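Local atomic coordinates of methyltransferase (Pyrococcus horikoshii, PDB entry 1IXK), a protein that probably methylates cytidine in RNA at carbon 5, using S-adenosyl-L-methionine as methyl donor. Residues P44-V56 with K77-I89. Numbering follows the deposited sequence.
Sequences PRCFRVNTLKISV and KEGFCLTREPFSI
Cys46 and Cys81, an antiparallel non-hydrogen-bonded pair, join SG to SG (2.0 Å) in a disulfide; their CA atoms stand only 3.9 Å apart, consistent with the covalent link pulling the strands together. Strands 46-49 and 79-82 are the inner pair of a four-stranded antiparallel sheet in the RsmF-type N-terminal region, laddered by backbone hydrogen bonds such as Phe47 N to Phe80 O (2.8 Å). On the other face, Phe80 CB sits over the Phe47 ring, 4.0 Å from its centroid, a CH-pi contact; the rings lie at 28° but slid apart. Phe47 CG lies between its backbone N and carbonyl carbon (chi1 65°), and Leu82 CD2 meets its ring edge. In the Phe80 plane, Val56 CG1 approaches CZ to 3.5 Å. Arg45 NH1 and Glu85 OE1 form a salt bridge at 3.2 Å whose hydrogen bond is weak (124° at the hydrogen), whereas Glu85 OE2 accepts from Ile89 N through its anti lone pair. An alanine replacing Glu85 would probably leave Arg45 without this counter-charge and Ile89 N without its acceptor. The Arg48 guanidinium hydrogen-bonds to Gln103, Ser134 and Gly131, a predicted S-adenosyl-L-methionine-binding residue. Disulfide and phenylalanines thus reinforce opposite faces of the backbone ladder, the charged contact being peripheral.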
# COMPACT_ATOMS: atom_id res chain seq x y z
N PRO A 44 -1.80 15.70 -1.30
CA PRO A 44 -2.86 16.34 -0.52
C PRO A 44 -2.95 15.57 0.79
O PRO A 44 -2.43 14.46 0.90
CB PRO A 44 -4.10 16.13 -1.37
CG PRO A 44 -3.56 15.99 -2.77
CD PRO A 44 -2.35 15.13 -2.54
N ARG A 45 -3.60 16.15 1.80
CA ARG A 45 -3.76 15.45 3.07
C ARG A 45 -5.08 14.69 2.97
O ARG A 45 -6.12 15.29 2.68
CB ARG A 45 -3.80 16.46 4.23
CG ARG A 45 -3.95 15.82 5.60
CD ARG A 45 -3.71 16.81 6.74
NE ARG A 45 -2.30 17.19 6.86
CZ ARG A 45 -1.72 18.16 6.15
NH1 ARG A 45 -2.42 18.86 5.26
NH2 ARG A 45 -0.43 18.42 6.32
N CYS A 46 -5.04 13.38 3.18
CA CYS A 46 -6.25 12.57 3.09
C CYS A 46 -6.58 11.88 4.40
O CYS A 46 -5.71 11.71 5.27
CB CYS A 46 -6.10 11.51 1.99
SG CYS A 46 -5.44 12.11 0.40
N PHE A 47 -7.84 11.49 4.57
CA PHE A 47 -8.24 10.81 5.80
C PHE A 47 -9.21 9.68 5.51
O PHE A 47 -9.87 9.66 4.48
CB PHE A 47 -8.86 11.81 6.79
CG PHE A 47 -10.14 12.42 6.31
CD1 PHE A 47 -11.35 11.75 6.46
CD2 PHE A 47 -10.15 13.67 5.68
CE1 PHE A 47 -12.54 12.30 5.99
CE2 PHE A 47 -11.33 14.23 5.20
CZ PHE A 47 -12.53 13.54 5.36
N ARG A 48 -9.30 8.76 6.46
CA ARG A 48 -10.17 7.61 6.37
C ARG A 48 -11.16 7.67 7.52
O ARG A 48 -10.77 7.88 8.66
CB ARG A 48 -9.34 6.33 6.46
CG ARG A 48 -10.14 5.04 6.53
CD ARG A 48 -9.22 3.90 6.94
NE ARG A 48 -9.18 3.70 8.38
CZ ARG A 48 -8.08 3.40 9.07
NH1 ARG A 48 -8.15 3.23 10.38
NH2 ARG A 48 -6.90 3.31 8.46
N VAL A 49 -12.44 7.49 7.23
CA VAL A 49 -13.45 7.51 8.28
C VAL A 49 -13.36 6.19 9.05
O VAL A 49 -13.34 5.12 8.44
CB VAL A 49 -14.87 7.62 7.70
CG1 VAL A 49 -15.89 7.54 8.82
CG2 VAL A 49 -15.02 8.92 6.91
N ASN A 50 -13.31 6.26 10.37
CA ASN A 50 -13.26 5.05 11.18
C ASN A 50 -14.69 4.60 11.43
O ASN A 50 -15.36 5.08 12.36
CB ASN A 50 -12.54 5.31 12.51
CG ASN A 50 -12.56 4.10 13.42
OD1 ASN A 50 -12.82 2.98 12.98
ND2 ASN A 50 -12.28 4.32 14.70
N THR A 51 -15.16 3.68 10.60
CA THR A 51 -16.52 3.18 10.70
C THR A 51 -16.77 2.34 11.95
O THR A 51 -17.90 1.90 12.19
CB THR A 51 -16.90 2.40 9.44
OG1 THR A 51 -15.99 1.31 9.25
CG2 THR A 51 -16.86 3.32 8.23
N LEU A 52 -15.73 2.12 12.74
CA LEU A 52 -15.90 1.37 13.98
C LEU A 52 -16.56 2.32 14.97
O LEU A 52 -17.18 1.88 15.94
CB LEU A 52 -14.55 0.92 14.55
CG LEU A 52 -13.87 -0.31 13.94
CD1 LEU A 52 -12.57 -0.56 14.67
CD2 LEU A 52 -14.78 -1.52 14.04
N LYS A 53 -16.44 3.62 14.72
CA LYS A 53 -17.01 4.63 15.60
C LYS A 53 -18.05 5.56 15.00
O LYS A 53 -18.81 6.19 15.73
CB LYS A 53 -15.89 5.48 16.20
CG LYS A 53 -15.00 4.75 17.18
CD LYS A 53 -14.11 5.73 17.93
CE LYS A 53 -13.42 5.06 19.10
NZ LYS A 53 -12.73 6.05 19.95
N ILE A 54 -18.11 5.64 13.67
CA ILE A 54 -19.08 6.52 13.03
C ILE A 54 -19.24 6.22 11.54
O ILE A 54 -18.30 5.80 10.88
CB ILE A 54 -18.66 8.00 13.20
CG1 ILE A 54 -19.74 8.93 12.63
CG2 ILE A 54 -17.32 8.25 12.50
CD1 ILE A 54 -19.44 10.40 12.82
N SER A 55 -20.45 6.43 11.02
CA SER A 55 -20.71 6.18 9.61
C SER A 55 -20.02 7.24 8.76
O SER A 55 -19.69 8.32 9.25
CB SER A 55 -22.22 6.21 9.33
OG SER A 55 -22.73 7.53 9.39
N VAL A 56 -19.81 6.93 7.49
CA VAL A 56 -19.18 7.86 6.57
C VAL A 56 -20.09 9.06 6.36
O VAL A 56 -19.63 10.21 6.35
CB VAL A 56 -18.89 7.18 5.21
CG1 VAL A 56 -18.36 8.21 4.22
CG2 VAL A 56 -17.89 6.06 5.40
N LYS A 77 -14.19 3.60 -0.15
CA LYS A 77 -15.41 4.33 0.20
C LYS A 77 -15.28 5.20 1.45
O LYS A 77 -15.99 6.21 1.59
CB LYS A 77 -16.58 3.36 0.37
CG LYS A 77 -16.37 2.32 1.44
CD LYS A 77 -17.64 1.50 1.69
CE LYS A 77 -18.10 0.79 0.43
NZ LYS A 77 -17.06 -0.13 -0.09
N GLU A 78 -14.40 4.81 2.36
CA GLU A 78 -14.18 5.55 3.60
C GLU A 78 -13.10 6.63 3.49
O GLU A 78 -12.88 7.38 4.44
CB GLU A 78 -13.78 4.59 4.73
CG GLU A 78 -14.79 3.51 5.12
CD GLU A 78 -14.83 2.32 4.17
OE1 GLU A 78 -13.87 2.14 3.38
OE2 GLU A 78 -15.81 1.56 4.22
N GLY A 79 -12.44 6.71 2.34
CA GLY A 79 -11.36 7.67 2.17
C GLY A 79 -11.69 8.95 1.42
O GLY A 79 -12.43 8.93 0.44
N PHE A 80 -11.12 10.06 1.88
CA PHE A 80 -11.34 11.36 1.27
C PHE A 80 -10.05 12.17 1.33
O PHE A 80 -9.25 11.99 2.25
CB PHE A 80 -12.43 12.12 2.03
CG PHE A 80 -13.75 11.42 2.06
CD1 PHE A 80 -14.71 11.68 1.09
CD2 PHE A 80 -14.03 10.49 3.06
CE1 PHE A 80 -15.94 11.02 1.12
CE2 PHE A 80 -15.25 9.82 3.09
CZ PHE A 80 -16.21 10.08 2.12
N CYS A 81 -9.84 13.05 0.35
CA CYS A 81 -8.66 13.90 0.35
C CYS A 81 -9.13 15.35 0.41
O CYS A 81 -10.02 15.77 -0.33
CB CYS A 81 -7.79 13.64 -0.89
SG CYS A 81 -7.00 11.99 -0.91
N LEU A 82 -8.54 16.11 1.32
CA LEU A 82 -8.90 17.50 1.53
C LEU A 82 -8.64 18.47 0.39
O LEU A 82 -7.60 18.43 -0.26
CB LEU A 82 -8.19 18.01 2.79
CG LEU A 82 -8.68 17.36 4.08
CD1 LEU A 82 -7.63 17.49 5.17
CD2 LEU A 82 -10.00 18.04 4.49
N THR A 83 -9.63 19.34 0.14
CA THR A 83 -9.55 20.36 -0.89
C THR A 83 -9.66 21.72 -0.19
O THR A 83 -9.29 22.75 -0.74
CB THR A 83 -10.67 20.22 -1.93
OG1 THR A 83 -11.94 20.20 -1.27
CG2 THR A 83 -10.49 18.94 -2.72
N ARG A 84 -10.20 21.69 1.03
CA ARG A 84 -10.33 22.90 1.84
C ARG A 84 -10.12 22.50 3.29
O ARG A 84 -10.94 21.78 3.87
CB ARG A 84 -11.70 23.55 1.69
CG ARG A 84 -11.81 24.91 2.40
CD ARG A 84 -13.16 25.58 2.13
NE ARG A 84 -13.16 27.01 2.46
CZ ARG A 84 -13.26 27.52 3.68
NH1 ARG A 84 -13.25 28.84 3.86
NH2 ARG A 84 -13.39 26.72 4.74
N GLU A 85 -9.02 22.95 3.87
CA GLU A 85 -8.72 22.64 5.25
C GLU A 85 -8.63 23.95 5.99
O GLU A 85 -7.53 24.48 6.19
CB GLU A 85 -7.38 21.91 5.34
CG GLU A 85 -7.19 21.12 6.61
CD GLU A 85 -5.88 20.35 6.62
OE1 GLU A 85 -5.23 20.27 5.55
OE2 GLU A 85 -5.50 19.83 7.69
N PRO A 86 -9.78 24.51 6.40
CA PRO A 86 -9.72 25.78 7.12
C PRO A 86 -8.58 25.72 8.11
O PRO A 86 -7.57 26.42 7.92
CB PRO A 86 -11.10 25.89 7.78
CG PRO A 86 -11.58 24.50 7.85
CD PRO A 86 -11.13 23.92 6.54
N PHE A 87 -8.73 24.90 9.15
CA PHE A 87 -7.67 24.76 10.16
C PHE A 87 -7.21 23.31 10.12
O PHE A 87 -7.84 22.48 9.46
CB PHE A 87 -8.16 25.13 11.57
CG PHE A 87 -9.41 24.39 12.01
CD1 PHE A 87 -10.64 24.67 11.42
CD2 PHE A 87 -9.35 23.41 13.00
CE1 PHE A 87 -11.80 23.99 11.83
CE2 PHE A 87 -10.49 22.74 13.41
CZ PHE A 87 -11.72 23.02 12.83
N SER A 88 -6.12 23.00 10.81
CA SER A 88 -5.56 21.65 10.84
C SER A 88 -6.60 20.58 11.16
O SER A 88 -7.27 20.64 12.18
CB SER A 88 -4.43 21.56 11.85
OG SER A 88 -3.87 20.26 11.87
N ILE A 89 -6.70 19.59 10.27
CA ILE A 89 -7.65 18.50 10.45
C ILE A 89 -7.32 17.68 11.69
O ILE A 89 -8.20 17.06 12.29
CB ILE A 89 -7.68 17.58 9.20
CG1 ILE A 89 -8.77 16.51 9.37
CG2 ILE A 89 -6.33 16.92 9.00
CD1 ILE A 89 -10.17 17.06 9.42
O HOH W 1 -5.09 18.52 0.91